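Local atomic coordinates of putative sugar ABC transporter (Yersinia enterocolitica subsp. enterocolitica 8081, PDB entry 5ULB), a protein that probably serves as the periplasmic solute-binding component of an ABC transporter, capturing methylthioribose-like sugars, and binds both anomers of 5-Se-methyl-5-seleno-D-ribofuranose. Residues A[220-223]-A[224-228]; A[123-126]-A[127-131]. All blocks are in the same frame, centred on the assembly; numbering follows the deposited sequence.

Interaction 1: residues A[220-223]-A[224-228]; sequences AYKA and LQENG
Tyr-221 and Gln-225, one helical turn apart, run alongside each other from the same flank of the helix, the amide plane turned 64° from that of the ring. CG of Gln-225 rests 3.6 Å from CE1 of Tyr-221, and the chain bend at chi2 (-69°) brings the amide back to the phenol, where NE2 of Gln-225 donates to OH of Tyr-221 over 2.9 Å, with the acceptor close to the amide plane. Both polar ends are also engaged beyond the helix: the phenol bonds to Glu-249 and the amide to the carbonyl of Ala-250. A tyrosine suits this place because its ring can pack on Pro-253 and Leu-234 while its hydroxyl, at the far end, is met by Gln-225 and Glu-249.

Around the helix, Lys-222 and Glu-226 make an exposed i to i+4 salt bridge. The lysine chain turns at its last torsion (chi4 77°), and its NZ meets OE2 of Glu-226 on the syn side at 2.8 Å, somewhat out of the carboxylate plane.

At the C-terminal end, the carbonyl oxygen of Ala-223 is gripped twice by Asn-227, whose N and ND2 each stand 2.9 Å from O of Ala-223 and approach from opposite faces of the carbonyl plane. The small methyl group of Ala-223 suits close packing against Val-194 of helix 186-200. Gly-228 then takes a positive phi, a conformation glycine accepts readily, giving the Schellman motif that ends helix 214-226 in the beta-alpha-beta unit leading to strand 233-237.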
loop_
_atom_site.group_PDB
_atom_site.type_symbol
_atom_site.label_atom_id
_atom_site.label_comp_id
_atom_site.label_asym_id
_atom_site.label_seq_id
_atom_site.Cartn_x
_atom_site.Cartn_y
_atom_site.Cartn_z
ATOM N N ALA A 220 4.321 -4.775 16.472
ATOM C CA ALA A 220 5.201 -4.122 17.470
ATOM C C ALA A 220 4.420 -3.434 18.532
ATOM O O ALA A 220 4.831 -3.491 19.694
ATOM C CB ALA A 220 6.110 -3.161 16.765
ATOM N N TYR A 221 3.358 -2.766 18.185
ATOM C CA TYR A 221 2.495 -2.091 19.143
ATOM C C TYR A 221 1.985 -3.048 20.244
ATOM O O TYR A 221 2.056 -2.799 21.429
ATOM C CB TYR A 221 1.328 -1.410 18.445
ATOM C CG TYR A 221 0.412 -0.675 19.373
ATOM C CD1 TYR A 221 -0.633 -1.348 20.066
ATOM C CD2 TYR A 221 0.570 0.657 19.658
ATOM C CE1 TYR A 221 -1.423 -0.741 20.977
ATOM C CE2 TYR A 221 -0.289 1.297 20.539
ATOM C CZ TYR A 221 -1.275 0.595 21.226
ATOM O OH TYR A 221 -2.022 1.243 22.108
ATOM N N LYS A 222 1.474 -4.204 19.741
ATOM C CA LYS A 222 1.021 -5.240 20.734
ATOM C C LYS A 222 2.142 -5.660 21.617
ATOM O O LYS A 222 1.949 -5.773 22.836
ATOM C CB LYS A 222 0.474 -6.414 19.936
ATOM C CG LYS A 222 -0.080 -7.568 20.808
ATOM C CD LYS A 222 -0.551 -8.776 19.864
ATOM C CE LYS A 222 -0.720 -10.126 20.613
ATOM N NZ LYS A 222 -1.954 -9.850 21.229
ATOM N N ALA A 223 3.325 -5.896 21.074
ATOM C CA ALA A 223 4.423 -6.292 21.914
ATOM C C ALA A 223 4.767 -5.192 22.922
ATOM O O ALA A 223 5.074 -5.495 24.102
ATOM C CB ALA A 223 5.668 -6.609 21.102
ATOM N N LEU A 224 4.758 -3.947 22.500
ATOM C CA LEU A 224 5.092 -2.864 23.483
ATOM C C LEU A 224 4.100 -2.822 24.617
ATOM O O LEU A 224 4.435 -2.650 25.791
ATOM C CB LEU A 224 5.176 -1.469 22.794
ATOM C CG LEU A 224 6.262 -1.325 21.712
ATOM C CD1 LEU A 224 6.294 0.106 21.233
ATOM C CD2 LEU A 224 7.616 -1.706 22.223
ATOM N N GLN A 225 2.812 -2.923 24.290
ATOM C CA GLN A 225 1.786 -2.894 25.346
ATOM C C GLN A 225 1.938 -4.066 26.267
ATOM O O GLN A 225 1.962 -3.928 27.478
ATOM C CB GLN A 225 0.421 -2.854 24.725
ATOM C CG GLN A 225 0.022 -1.448 24.179
ATOM C CD GLN A 225 -0.231 -0.314 25.205
ATOM O OE1 GLN A 225 -0.060 -0.506 26.390
ATOM N NE2 GLN A 225 -0.752 0.829 24.726
ATOM N N GLU A 226 2.022 -5.289 25.691
ATOM C CA GLU A 226 1.968 -6.504 26.519
ATOM C C GLU A 226 3.209 -6.677 27.363
ATOM O O GLU A 226 3.155 -7.307 28.403
ATOM C CB GLU A 226 1.708 -7.724 25.645
ATOM C CG GLU A 226 0.361 -7.713 25.120
ATOM C CD GLU A 226 -0.085 -8.888 24.311
ATOM O OE1 GLU A 226 0.750 -9.761 24.089
ATOM O OE2 GLU A 226 -1.294 -8.895 23.802
ATOM N N ASN A 227 4.372 -6.177 26.874
ATOM C CA ASN A 227 5.615 -6.267 27.590
ATOM C C ASN A 227 5.916 -5.038 28.484
ATOM O O ASN A 227 6.991 -4.940 29.069
ATOM C CB ASN A 227 6.796 -6.503 26.659
ATOM C CG ASN A 227 6.783 -7.883 25.982
ATOM O OD1 ASN A 227 7.181 -8.846 26.656
ATOM N ND2 ASN A 227 6.264 -7.993 24.785
ATOM N N GLY A 228 5.003 -4.078 28.533
ATOM C CA GLY A 228 5.253 -2.863 29.381
ATOM C C GLY A 228 6.402 -2.021 28.900
ATOM O O GLY A 228 7.170 -1.476 29.699
#

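Interaction 2: residues A[123-126]-A[127-131]; sequences DDAS and LTNES
The first turns of helix 124-138, capped by Asp-123 and lying beside the sugar pocket, hold this contact, in which O of Asp-123 accepts from N of Leu-127 at 2.9 Å. The N-cap bond itself runs from N of Ser-126 to OD1 of Asp-123 over 3.1 Å, the donor standing well above the carboxylate plane. A short acidic side chain suits this place because it can fold back onto an amide of the first turn.

One residue on, O of Asp-124 takes two donors from opposite faces of its carbonyl plane: N of Thr-128 and, at 3.0 Å, OG1 of Thr-128. With chi1 at -58°, OG1 sits beside the threonine's own backbone N, within range of the preceding turn. Ser-131 repeats the scheme by another torsion, its chi1 of 59° bringing OG to 2.7 Å from O of Leu-127; that hydroxyl is also bonded to Trp-210. Leu-127 supplies the buried apolar side chain: its CD1 lies 3.6 Å from OD1 of Asp-124, the two side chains crossing at a slant, and it also packs on Val-258, Ile-237 and Ala-290. On the more open side, a water bridges Ser-126 and Glu-130, lying 2.7 Å from OG of Ser-126 and donating to OE2 of Glu-130 at 2.6 Å.

The carboxylate of Asp-124 forms salt bridges with Arg-158 and Arg-159, the latter a residue of the ligand pocket. Its negative charge, probably stabilised by these arginines and by the positive end of the helix dipole, probably helps to orient Arg-159, consistent with a second-shell role, while the hydroxyls of Thr-128 and Ser-131 find acceptors within the helix itself.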
loop_
_atom_site.group_PDB
_atom_site.type_symbol
_atom_site.label_atom_id
_atom_site.label_comp_id
_atom_site.label_asym_id
_atom_site.label_seq_id
_atom_site.Cartn_x
_atom_site.Cartn_y
_atom_site.Cartn_z
ATOM N N ASP A 123 5.388 7.396 -3.242
ATOM C CA ASP A 123 6.704 8.072 -3.151
ATOM C C ASP A 123 7.399 7.527 -1.950
ATOM O O ASP A 123 7.327 8.076 -0.847
ATOM C CB ASP A 123 6.460 9.609 -3.041
ATOM C CG ASP A 123 7.756 10.383 -3.034
ATOM O OD1 ASP A 123 8.860 9.783 -2.898
ATOM O OD2 ASP A 123 7.662 11.621 -3.197
ATOM N N ASP A 124 8.033 6.370 -2.134
ATOM C CA ASP A 124 8.639 5.651 -1.008
ATOM C C ASP A 124 9.725 6.453 -0.316
ATOM O O ASP A 124 9.877 6.326 0.908
ATOM C CB ASP A 124 9.117 4.283 -1.511
ATOM C CG ASP A 124 7.974 3.365 -1.811
ATOM O OD1 ASP A 124 7.121 3.170 -0.934
ATOM O OD2 ASP A 124 7.926 2.890 -2.985
ATOM N N ALA A 125 10.487 7.233 -1.063
ATOM C CA ALA A 125 11.509 8.119 -0.401
ATOM C C ALA A 125 10.830 9.123 0.522
ATOM O O ALA A 125 11.286 9.306 1.620
ATOM C CB ALA A 125 12.356 8.829 -1.469
ATOM N N SER A 126 9.760 9.736 0.058
ATOM C CA SER A 126 9.008 10.695 0.927
ATOM C C SER A 126 8.325 9.971 2.137
ATOM O O SER A 126 8.357 10.493 3.254
ATOM C CB SER A 126 7.987 11.424 0.108
ATOM O OG SER A 126 7.319 12.354 0.939
ATOM N N LEU A 127 7.754 8.813 1.899
ATOM C CA LEU A 127 7.169 8.037 3.028
ATOM C C LEU A 127 8.229 7.856 4.095
ATOM O O LEU A 127 7.923 7.934 5.318
ATOM C CB LEU A 127 6.639 6.675 2.581
ATOM C CG LEU A 127 5.436 6.682 1.681
ATOM C CD1 LEU A 127 5.126 5.272 1.169
ATOM C CD2 LEU A 127 4.205 7.260 2.325
ATOM N N THR A 128 9.458 7.503 3.711
ATOM C CA THR A 128 10.555 7.320 4.624
ATOM C C THR A 128 10.992 8.631 5.273
ATOM O O THR A 128 11.228 8.676 6.468
ATOM C CB THR A 128 11.723 6.619 3.899
ATOM O OG1 THR A 128 11.295 5.374 3.370
ATOM C CG2 THR A 128 12.912 6.442 4.731
ATOM N N ASN A 129 11.220 9.634 4.413
ATOM C CA ASN A 129 11.703 10.907 4.941
ATOM C C ASN A 129 10.760 11.465 5.960
ATOM O O ASN A 129 11.208 12.109 6.925
ATOM C CB ASN A 129 12.001 11.854 3.783
ATOM C CG ASN A 129 13.201 11.415 2.925
ATOM O OD1 ASN A 129 14.045 10.698 3.363
ATOM N ND2 ASN A 129 13.207 11.855 1.667
ATOM N N GLU A 130 9.438 11.340 5.747
ATOM C CA GLU A 130 8.502 11.898 6.686
ATOM C C GLU A 130 8.338 11.097 7.972
ATOM O O GLU A 130 8.037 11.594 9.035
ATOM C CB GLU A 130 7.164 12.131 6.001
ATOM C CG GLU A 130 7.197 13.159 4.905
ATOM C CD GLU A 130 7.858 14.566 5.200
ATOM O OE1 GLU A 130 7.705 15.085 6.216
ATOM O OE2 GLU A 130 8.540 15.102 4.241
ATOM N N SER A 131 8.460 9.760 7.877
ATOM C CA SER A 131 8.223 8.863 9.037
ATOM C C SER A 131 9.497 8.696 9.843
ATOM O O SER A 131 9.580 9.083 11.029
ATOM C CB SER A 131 7.652 7.498 8.574
ATOM O OG SER A 131 8.492 6.822 7.696
HETATM O O HOH W 1 8.961 14.336 1.752
#

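In the fold
Both interactions join successive turns of a single helix: interaction 2 at the N-terminal end of helix 124-138, interaction 1 at the C-terminal end of helix 214-226. Their centres are 25 Å apart, with their nearest atoms still about 14 Å from one another. Each mixes buried and exposed residues, yet interaction 2 lies nearer the middle of the chain: the side chains of Asp-124 and Leu-127 come within about 5 Å of a bound sugar, against about 14 Å for that of Ala-220. The chemistry follows: an exposed salt bridge and a Schellman helix end near the periphery, against carboxylate capping and a buried carboxylate paired with arginines of helix 154-169 near the ligand. Strand 233-237 is touched by both.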